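Local coordinates for protein magnesium transporter (Enterococcus faecalis, PDB 2OUX) that probably carries magnesium ions across the cell membrane as a homodimer, its cytosolic N and CBS domains, the part in this structure, binding several magnesium ions, at residues Y97-V102 with I142-F147; N153-S158 with D200-D205; A170-Y175 with F232-V237. All blocks are in the same frame, centred on the assembly; numbering follows the deposited sequence.

Interaction 1: residues Y97-V102 with I142-F147; sequences YTDNAV and IMTTEF. With MG (magnesium ion), chain F.
Glu146 reaches across to the start of helix 98-107 and takes hold of Thr98 with one carboxylate oxygen. Glu146 OE2 accepts from the backbone N of Thr98 at 3.1 Å, an almost straight bond (175°), and from Thr98 OG1 at 2.7 Å; the two donors come from opposite faces of the carboxylate plane, both on the syn side. The other oxygen, Glu146 OE1, lies 3.5 Å from CD1 at the edge of the Tyr97 ring, and its syn lone pair receives the hydroxyl of Thr144. That hydroxyl is used twice, since Thr144 OG1 also accepts from Asp99 N at 3.1 Å. Two successive amides of the first helical turn thus donate to side chains of the 142-147 segment, Thr98 N to Glu146 and Asp99 N to Thr144.

The bond to Asp99 N helps to fix the residue whose OD2 binds a magnesium ion at 2.1 Å. Asp99 CG sits between its own N and carbonyl carbon (chi1 62°), an orientation that sends the carboxylate past the Thr144 side chain to the metal, while Asp99 CB packs 3.1 Å from Met143 O. Four waters and Asp252 OD2 complete six ligands; one of these waters donates to Asp99 OD1, and another lies within hydrogen-bonding distance of Asn100 OD1, a second-shell residue on the same turn. The metal's charge would be expected to favour an ionised Asp99.

The contact joins the N domain (97-102) to the first CBS repeat (142-147); helix 122-131 covers Thr98 and Thr145 through Leu131, and strand 244-249 packs on Ile142 and Met143.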
loop_
_atom_site.group_PDB
_atom_site.type_symbol
_atom_site.label_atom_id
_atom_site.label_comp_id
_atom_site.label_asym_id
_atom_site.label_seq_id
_atom_site.Cartn_x
_atom_site.Cartn_y
_atom_site.Cartn_z
ATOM N N TYR A 97 8.077 2.558 -15.616
ATOM C CA TYR A 97 7.366 1.311 -15.361
ATOM C C TYR A 97 6.475 1.124 -16.577
ATOM O O TYR A 97 5.871 2.082 -17.078
ATOM C CB TYR A 97 6.529 1.401 -14.087
ATOM C CG TYR A 97 7.389 1.320 -12.862
ATOM C CD1 TYR A 97 8.070 0.142 -12.550
ATOM C CD2 TYR A 97 7.579 2.434 -12.047
ATOM C CE1 TYR A 97 8.926 0.073 -11.456
ATOM C CE2 TYR A 97 8.435 2.378 -10.944
ATOM C CZ TYR A 97 9.106 1.195 -10.659
ATOM O OH TYR A 97 9.961 1.129 -9.587
ATOM N N THR A 98 6.413 -0.107 -17.064
ATOM C CA THR A 98 5.628 -0.417 -18.243
ATOM C C THR A 98 4.227 0.190 -18.293
ATOM O O THR A 98 3.839 0.768 -19.297
ATOM C CB THR A 98 5.538 -1.915 -18.416
ATOM O OG1 THR A 98 6.861 -2.467 -18.306
ATOM C CG2 THR A 98 4.945 -2.256 -19.790
ATOM N N ASP A 99 3.459 0.083 -17.223
ATOM C CA ASP A 99 2.117 0.639 -17.277
ATOM C C ASP A 99 2.170 2.122 -17.638
ATOM O O ASP A 99 1.382 2.599 -18.460
ATOM C CB ASP A 99 1.386 0.422 -15.948
ATOM C CG ASP A 99 2.066 1.106 -14.780
ATOM O OD1 ASP A 99 3.244 1.522 -14.876
ATOM O OD2 ASP A 99 1.393 1.208 -13.749
ATOM N N ASN A 100 3.118 2.843 -17.048
ATOM C CA ASN A 100 3.254 4.265 -17.314
ATOM C C ASN A 100 3.775 4.528 -18.718
ATOM O O ASN A 100 3.388 5.507 -19.349
ATOM C CB ASN A 100 4.188 4.915 -16.296
ATOM C CG ASN A 100 3.660 4.814 -14.875
ATOM O OD1 ASN A 100 2.458 4.943 -14.638
ATOM N ND2 ASN A 100 4.561 4.604 -13.922
ATOM N N ALA A 101 4.654 3.661 -19.204
ATOM C CA ALA A 101 5.192 3.834 -20.547
ATOM C C ALA A 101 4.064 3.684 -21.574
ATOM O O ALA A 101 3.879 4.549 -22.432
ATOM C CB ALA A 101 6.292 2.818 -20.809
ATOM N N VAL A 102 3.318 2.585 -21.475
ATOM C CA VAL A 102 2.208 2.330 -22.384
ATOM C C VAL A 102 1.251 3.523 -22.408
ATOM O O VAL A 102 0.804 3.940 -23.477
ATOM C CB VAL A 102 1.434 1.047 -21.981
ATOM C CG1 VAL A 102 0.060 1.025 -22.634
ATOM C CG2 VAL A 102 2.217 -0.176 -22.406
ATOM N N ILE A 142 -4.288 -1.512 -16.874
ATOM C CA ILE A 142 -3.818 -0.737 -15.729
ATOM C C ILE A 142 -2.793 -1.479 -14.877
ATOM O O ILE A 142 -2.346 -0.968 -13.858
ATOM C CB ILE A 142 -4.983 -0.303 -14.820
ATOM C CG1 ILE A 142 -5.748 -1.528 -14.334
ATOM C CG2 ILE A 142 -5.906 0.661 -15.581
ATOM C CD1 ILE A 142 -6.727 -1.217 -13.223
HETATM N N MSE A 143 -2.417 -2.681 -15.300
HETATM C CA MSE A 143 -1.437 -3.467 -14.562
HETATM C C MSE A 143 -0.030 -3.138 -15.046
HETATM O O MSE A 143 0.152 -2.422 -16.032
HETATM C CB MSE A 143 -1.677 -4.958 -14.771
HETATM C CG MSE A 143 -1.295 -5.441 -16.159
HETATM SE SE MSE A 143 -1.482 -7.356 -16.355
HETATM C CE MSE A 143 -0.327 -7.614 -17.892
ATOM N N THR A 144 0.969 -3.667 -14.354
ATOM C CA THR A 144 2.346 -3.447 -14.765
ATOM C C THR A 144 3.121 -4.735 -14.529
ATOM O O THR A 144 2.719 -5.580 -13.728
ATOM C CB THR A 144 2.983 -2.249 -14.033
ATOM O OG1 THR A 144 4.091 -1.779 -14.806
ATOM C CG2 THR A 144 3.451 -2.638 -12.632
ATOM N N THR A 145 4.235 -4.877 -15.230
ATOM C CA THR A 145 5.024 -6.100 -15.190
ATOM C C THR A 145 6.127 -6.274 -14.153
ATOM O O THR A 145 6.626 -7.380 -13.963
ATOM C CB THR A 145 5.666 -6.320 -16.563
ATOM O OG1 THR A 145 6.469 -5.174 -16.892
ATOM C CG2 THR A 145 4.587 -6.496 -17.635
ATOM N N GLU A 146 6.522 -5.205 -13.481
ATOM C CA GLU A 146 7.615 -5.325 -12.531
ATOM C C GLU A 146 7.232 -5.835 -11.143
ATOM O O GLU A 146 7.205 -5.075 -10.181
ATOM C CB GLU A 146 8.340 -3.985 -12.445
ATOM C CG GLU A 146 8.810 -3.472 -13.818
ATOM C CD GLU A 146 7.685 -2.809 -14.625
ATOM O OE1 GLU A 146 6.580 -2.628 -14.076
ATOM O OE2 GLU A 146 7.909 -2.448 -15.801
ATOM N N PHE A 147 6.950 -7.132 -11.057
ATOM C CA PHE A 147 6.567 -7.782 -9.801
ATOM C C PHE A 147 7.619 -8.831 -9.430
ATOM O O PHE A 147 8.430 -9.238 -10.265
ATOM C CB PHE A 147 5.199 -8.464 -9.946
ATOM C CG PHE A 147 5.146 -9.500 -11.050
ATOM C CD1 PHE A 147 5.767 -10.737 -10.899
ATOM C CD2 PHE A 147 4.515 -9.217 -12.262
ATOM C CE1 PHE A 147 5.769 -11.673 -11.934
ATOM C CE2 PHE A 147 4.510 -10.148 -13.305
ATOM C CZ PHE A 147 5.140 -11.381 -13.140
HETATM MG MG MG F . 1.543 1.745 -11.718
HETATM O O HOH W 1 -1.467 1.963 -14.236
HETATM O O HOH W 2 3.793 2.003 -12.221
HETATM O O HOH W 3 1.477 4.112 -12.285
HETATM O O HOH W 4 1.791 -0.400 -11.089
HETATM O O HOH W 5 2.099 2.491 -9.830
#

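Interaction 2: residues N153-S158 with D200-D205; sequences NQTVRS and DTLIAD
Thr155 and Leu202 form a single beta bridge, which ties the start of helix 156-166 to the linker entering helix 203-206, both within the first CBS repeat. Two backbone bonds frame the bridge: Ile203 N donates to Gln154 O at 2.7 Å, and Val156 N to Thr201 O at 3.0 Å. Both donors lie nearly in line with the C=O they meet, at 168° and 170°. Each acceptor is also approached by a CA-H, that of Leu202 for Gln154 O and that of Thr155 for Thr201 O, so the carbonyls are closely surrounded.

The tight side belongs to Ile203 and Val156. CG1 of Ile203 lies against Gln154 O, and the Ile203 methyl CD1 ends 4.2 Å from Val156 CG1. That Val156 methyl, turned anti to its carbonyl carbon (chi1 -45°), also lies against Thr201 O and beside Thr201 CB. Leu194 of helix 191-194 touches both Val156 and Ile203, and Ile206 closes on Val156 and Thr201, making this the buried flank.

Across the bridge the packing is looser, and Asn153 and Asp200 are exposed in the assembly. Asn153 and Leu202 run side by side in the same direction, with Asn153 ND2 4.0 Å from Leu202 CD2, a contact without a polar bond. The charged atoms of Arg157 and Asp200 stay too far apart to pair. Thr155 turns its methyl to this looser side, Thr155 CG2 meeting Leu202 CD1 at 3.8 Å, while its hydroxyl caps the following helix, Thr155 OG1 accepting from Ser158 N at 3.1 Å.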
loop_
_atom_site.group_PDB
_atom_site.type_symbol
_atom_site.label_atom_id
_atom_site.label_comp_id
_atom_site.label_asym_id
_atom_site.label_seq_id
_atom_site.Cartn_x
_atom_site.Cartn_y
_atom_site.Cartn_z
ATOM N N ASN A 153 9.823 -24.451 -3.753
ATOM C CA ASN A 153 10.909 -25.216 -3.129
ATOM C C ASN A 153 12.199 -24.431 -2.965
ATOM O O ASN A 153 13.276 -24.873 -3.342
ATOM C CB ASN A 153 11.169 -26.505 -3.923
ATOM C CG ASN A 153 12.214 -27.402 -3.267
ATOM O OD1 ASN A 153 13.376 -27.438 -3.687
ATOM N ND2 ASN A 153 11.805 -28.126 -2.226
ATOM N N GLN A 154 12.072 -23.255 -2.378
ATOM C CA GLN A 154 13.199 -22.377 -2.138
ATOM C C GLN A 154 13.117 -21.954 -0.674
ATOM O O GLN A 154 12.054 -22.038 -0.062
ATOM C CB GLN A 154 13.081 -21.180 -3.078
ATOM C CG GLN A 154 13.943 -19.991 -2.764
ATOM C CD GLN A 154 13.850 -18.942 -3.852
ATOM O OE1 GLN A 154 12.773 -18.677 -4.380
ATOM N NE2 GLN A 154 14.977 -18.337 -4.192
ATOM N N THR A 155 14.236 -21.518 -0.110
ATOM C CA THR A 155 14.260 -21.077 1.278
ATOM C C THR A 155 14.033 -19.569 1.352
ATOM O O THR A 155 14.200 -18.861 0.356
ATOM C CB THR A 155 15.608 -21.357 1.912
ATOM O OG1 THR A 155 16.617 -20.679 1.158
ATOM C CG2 THR A 155 15.893 -22.851 1.932
ATOM N N VAL A 156 13.671 -19.075 2.537
ATOM C CA VAL A 156 13.440 -17.645 2.700
ATOM C C VAL A 156 14.778 -16.940 2.491
ATOM O O VAL A 156 14.841 -15.838 1.936
ATOM C CB VAL A 156 12.878 -17.301 4.109
ATOM C CG1 VAL A 156 11.771 -18.278 4.493
ATOM C CG2 VAL A 156 13.984 -17.304 5.126
ATOM N N ARG A 157 15.851 -17.590 2.930
ATOM C CA ARG A 157 17.186 -17.034 2.771
ATOM C C ARG A 157 17.420 -16.729 1.294
ATOM O O ARG A 157 17.974 -15.693 0.935
ATOM C CB ARG A 157 18.229 -18.038 3.260
ATOM C CG ARG A 157 19.672 -17.670 2.949
ATOM C CD ARG A 157 20.615 -18.773 3.443
ATOM N NE ARG A 157 20.226 -20.079 2.910
ATOM C CZ ARG A 157 20.278 -20.416 1.622
ATOM N NH1 ARG A 157 20.713 -19.545 0.721
ATOM N NH2 ARG A 157 19.880 -21.620 1.231
ATOM N N SER A 158 16.982 -17.653 0.447
ATOM C CA SER A 158 17.123 -17.527 -0.993
ATOM C C SER A 158 16.168 -16.464 -1.546
ATOM O O SER A 158 16.533 -15.672 -2.413
ATOM C CB SER A 158 16.851 -18.886 -1.635
ATOM O OG SER A 158 17.063 -18.848 -3.023
ATOM N N ASP A 200 16.316 -20.885 7.025
ATOM C CA ASP A 200 16.185 -22.220 6.453
ATOM C C ASP A 200 14.770 -22.667 6.083
ATOM O O ASP A 200 14.595 -23.623 5.331
ATOM C CB ASP A 200 16.832 -23.238 7.401
ATOM C CG ASP A 200 18.342 -23.035 7.531
ATOM O OD1 ASP A 200 19.064 -23.202 6.526
ATOM O OD2 ASP A 200 18.809 -22.699 8.636
ATOM N N THR A 201 13.756 -21.985 6.590
ATOM C CA THR A 201 12.387 -22.371 6.272
ATOM C C THR A 201 12.124 -22.371 4.759
ATOM O O THR A 201 12.632 -21.521 4.022
ATOM C CB THR A 201 11.386 -21.430 6.940
ATOM O OG1 THR A 201 11.683 -21.337 8.338
ATOM C CG2 THR A 201 9.967 -21.955 6.760
ATOM N N LEU A 202 11.328 -23.330 4.301
ATOM C CA LEU A 202 10.999 -23.424 2.883
ATOM C C LEU A 202 9.770 -22.598 2.527
ATOM O O LEU A 202 8.711 -22.740 3.143
ATOM C CB LEU A 202 10.773 -24.882 2.482
ATOM C CG LEU A 202 11.973 -25.611 1.861
ATOM C CD1 LEU A 202 13.203 -25.438 2.733
ATOM C CD2 LEU A 202 11.633 -27.090 1.685
ATOM N N ILE A 203 9.927 -21.735 1.525
ATOM C CA ILE A 203 8.853 -20.871 1.060
ATOM C C ILE A 203 7.551 -21.656 0.968
ATOM O O ILE A 203 6.500 -21.181 1.388
ATOM C CB ILE A 203 9.196 -20.262 -0.341
ATOM C CG1 ILE A 203 10.334 -19.248 -0.207
ATOM C CG2 ILE A 203 7.945 -19.660 -0.975
ATOM C CD1 ILE A 203 9.997 -18.069 0.688
ATOM N N ALA A 204 7.636 -22.870 0.428
ATOM C CA ALA A 204 6.472 -23.733 0.257
ATOM C C ALA A 204 5.767 -24.049 1.565
ATOM O O ALA A 204 4.584 -24.396 1.572
ATOM C CB ALA A 204 6.887 -25.030 -0.431
ATOM N N ASP A 205 6.484 -23.931 2.676
ATOM C CA ASP A 205 5.890 -24.227 3.970
ATOM C C ASP A 205 5.197 -23.050 4.641
ATOM O O ASP A 205 4.384 -23.250 5.542
ATOM C CB ASP A 205 6.940 -24.817 4.916
ATOM C CG ASP A 205 7.258 -26.269 4.593
ATOM O OD1 ASP A 205 6.311 -27.007 4.241
ATOM O OD2 ASP A 205 8.437 -26.675 4.700
#

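Interaction 3: residues A170-Y175 with F232-V237; sequences AETIYY and FLAVPV
The ring of Tyr175 stands against Phe232 and Leu233, with the backbone N of Leu233 in its plane at one edge. Leu233 CG approaches the same ring obliquely, 3.5 Å from Tyr175 CE2, and CD1 reaches toward Tyr175 CD2. The rings of Tyr175 and Phe232 are steeply inclined, their planes 80° apart and their centroids separated by 5.8 Å; the approach is oblique, led by Tyr175 OH, which comes within 3.3 Å of Phe232 CD1. The same hydroxyl, Tyr175 OH, is linked by a 2.7 Å hydrogen bond to a water that also accepts, weakly, from Leu233 N. The Phe232 ring also meets those of Tyr230 and of His35 of the second subunit.

Leu233 is the wedge of the contact. With CG between its N and carbonyl carbon (chi1 57°), its two methyls part: Leu233 CD2 touches Tyr174 CB at 3.9 Å, and CD1 lies near Thr172 OG1. Thr172 OG1 also accepts from Tyr174 N at 3.2 Å, an ST turn that shapes the bend before strand 175-179. Tyr174 directs its ring away to the dimer interface, where it stacks on Tyr174 of the second subunit and its hydroxyl bonds to Arg192 N there.

Ala234 CB packs against Tyr175 CD2 at 4.1 Å. Ala234, with Tyr177, also belongs to a magnesium site. With 170-175 in the first CBS repeat and 232-237 in the second, this is a junction within a CBS pair.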
loop_
_atom_site.group_PDB
_atom_site.type_symbol
_atom_site.label_atom_id
_atom_site.label_comp_id
_atom_site.label_asym_id
_atom_site.label_seq_id
_atom_site.Cartn_x
_atom_site.Cartn_y
_atom_site.Cartn_z
ATOM N N ALA A 170 11.722 -3.953 -9.434
ATOM C CA ALA A 170 10.330 -4.195 -9.047
ATOM C C ALA A 170 9.492 -3.006 -8.583
ATOM O O ALA A 170 9.978 -2.146 -7.850
ATOM C CB ALA A 170 10.290 -5.275 -7.990
ATOM N N GLU A 171 8.229 -2.970 -9.019
ATOM C CA GLU A 171 7.281 -1.919 -8.612
ATOM C C GLU A 171 7.232 -1.989 -7.091
ATOM O O GLU A 171 7.495 -1.015 -6.395
ATOM C CB GLU A 171 5.863 -2.221 -9.124
ATOM C CG GLU A 171 5.328 -1.374 -10.276
ATOM C CD GLU A 171 4.864 0.008 -9.866
ATOM O OE1 GLU A 171 4.068 0.149 -8.925
ATOM O OE2 GLU A 171 5.295 0.971 -10.509
ATOM N N THR A 172 6.876 -3.162 -6.589
ATOM C CA THR A 172 6.782 -3.382 -5.159
ATOM C C THR A 172 7.298 -4.776 -4.828
ATOM O O THR A 172 7.230 -5.686 -5.653
ATOM C CB THR A 172 5.327 -3.290 -4.679
ATOM O OG1 THR A 172 5.292 -3.348 -3.251
ATOM C CG2 THR A 172 4.502 -4.442 -5.251
ATOM N N ILE A 173 7.813 -4.932 -3.618
ATOM C CA ILE A 173 8.322 -6.208 -3.163
ATOM C C ILE A 173 7.555 -6.580 -1.910
ATOM O O ILE A 173 7.866 -7.570 -1.267
ATOM C CB ILE A 173 9.832 -6.130 -2.809
ATOM C CG1 ILE A 173 10.050 -5.273 -1.556
ATOM C CG2 ILE A 173 10.607 -5.551 -3.988
ATOM C CD1 ILE A 173 11.425 -5.444 -0.949
ATOM N N TYR A 174 6.545 -5.787 -1.565
ATOM C CA TYR A 174 5.783 -6.051 -0.353
ATOM C C TYR A 174 4.906 -7.281 -0.428
ATOM O O TYR A 174 4.344 -7.722 0.568
ATOM C CB TYR A 174 5.010 -4.797 0.063
ATOM C CG TYR A 174 5.985 -3.695 0.465
ATOM C CD1 TYR A 174 7.203 -4.019 1.064
ATOM C CD2 TYR A 174 5.718 -2.354 0.207
ATOM C CE1 TYR A 174 8.143 -3.035 1.387
ATOM C CE2 TYR A 174 6.650 -1.357 0.528
ATOM C CZ TYR A 174 7.865 -1.710 1.119
ATOM O OH TYR A 174 8.801 -0.745 1.422
ATOM N N TYR A 175 4.804 -7.836 -1.626
ATOM C CA TYR A 175 4.082 -9.078 -1.840
ATOM C C TYR A 175 5.019 -9.861 -2.737
ATOM O O TYR A 175 5.572 -9.309 -3.689
ATOM C CB TYR A 175 2.744 -8.859 -2.563
ATOM C CG TYR A 175 1.610 -8.455 -1.659
ATOM C CD1 TYR A 175 1.285 -9.222 -0.548
ATOM C CD2 TYR A 175 0.863 -7.305 -1.908
ATOM C CE1 TYR A 175 0.248 -8.858 0.295
ATOM C CE2 TYR A 175 -0.176 -6.930 -1.070
ATOM C CZ TYR A 175 -0.476 -7.708 0.029
ATOM O OH TYR A 175 -1.496 -7.344 0.876
ATOM N N PHE A 232 -5.717 -4.630 -0.119
ATOM C CA PHE A 232 -4.407 -5.000 -0.655
ATOM C C PHE A 232 -3.730 -3.780 -1.269
ATOM O O PHE A 232 -4.410 -2.874 -1.761
ATOM C CB PHE A 232 -4.533 -6.035 -1.767
ATOM C CG PHE A 232 -4.954 -7.395 -1.311
ATOM C CD1 PHE A 232 -4.572 -7.887 -0.073
ATOM C CD2 PHE A 232 -5.651 -8.233 -2.176
ATOM C CE1 PHE A 232 -4.869 -9.199 0.292
ATOM C CE2 PHE A 232 -5.946 -9.542 -1.817
ATOM C CZ PHE A 232 -5.553 -10.023 -0.582
ATOM N N LEU A 233 -2.398 -3.764 -1.260
ATOM C CA LEU A 233 -1.655 -2.656 -1.852
ATOM C C LEU A 233 -1.324 -3.040 -3.290
ATOM O O LEU A 233 -0.803 -2.240 -4.064
ATOM C CB LEU A 233 -0.389 -2.367 -1.039
ATOM C CG LEU A 233 0.609 -3.509 -0.836
ATOM C CD1 LEU A 233 1.552 -3.597 -2.041
ATOM C CD2 LEU A 233 1.406 -3.247 0.439
ATOM N N ALA A 234 -1.643 -4.281 -3.642
ATOM C CA ALA A 234 -1.424 -4.780 -4.996
ATOM C C ALA A 234 -2.192 -6.084 -5.188
ATOM O O ALA A 234 -2.529 -6.761 -4.214
ATOM C CB ALA A 234 0.070 -5.004 -5.256
ATOM N N VAL A 235 -2.482 -6.425 -6.443
ATOM C CA VAL A 235 -3.191 -7.655 -6.748
ATOM C C VAL A 235 -2.686 -8.232 -8.060
ATOM O O VAL A 235 -2.564 -7.523 -9.057
ATOM C CB VAL A 235 -4.732 -7.430 -6.796
ATOM C CG1 VAL A 235 -5.122 -6.550 -7.981
ATOM C CG2 VAL A 235 -5.443 -8.776 -6.840
ATOM N N PRO A 236 -2.365 -9.536 -8.070
ATOM C CA PRO A 236 -1.861 -10.196 -9.276
ATOM C C PRO A 236 -2.890 -10.375 -10.383
ATOM O O PRO A 236 -4.088 -10.473 -10.131
ATOM C CB PRO A 236 -1.309 -11.522 -8.743
ATOM C CG PRO A 236 -2.167 -11.805 -7.584
ATOM C CD PRO A 236 -2.345 -10.457 -6.920
ATOM N N VAL A 237 -2.393 -10.404 -11.615
ATOM C CA VAL A 237 -3.226 -10.548 -12.800
ATOM C C VAL A 237 -2.790 -11.774 -13.597
ATOM O O VAL A 237 -1.599 -12.001 -13.797
ATOM C CB VAL A 237 -3.105 -9.296 -13.703
ATOM C CG1 VAL A 237 -4.065 -9.402 -14.877
ATOM C CG2 VAL A 237 -3.391 -8.048 -12.895
HETATM O O HOH W 6 -1.509 -4.638 1.185
#

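Overall arrangement
Interactions 1 and 3 touch, their centres 12 Å apart. Glu171 connects them: its backbone N lies 2.6 Å from Glu146 O, a probable hydrogen bond, and its side chain packs on Tyr97 and Thr144, while Met143 SE meets Val237 CG1 at 3.6 Å. Each contributes a residue to a different magnesium site, Asp99 with Asp252 in interaction 1 and Ala234 with Tyr177 in interaction 3. Interaction 2 is peripheral, its centre 28 Å from that of interaction 1 and 20 Å from that of interaction 3, touching neither. Its segments alternate along the chain with those of interaction 3, whereas interaction 1 closes before either opens.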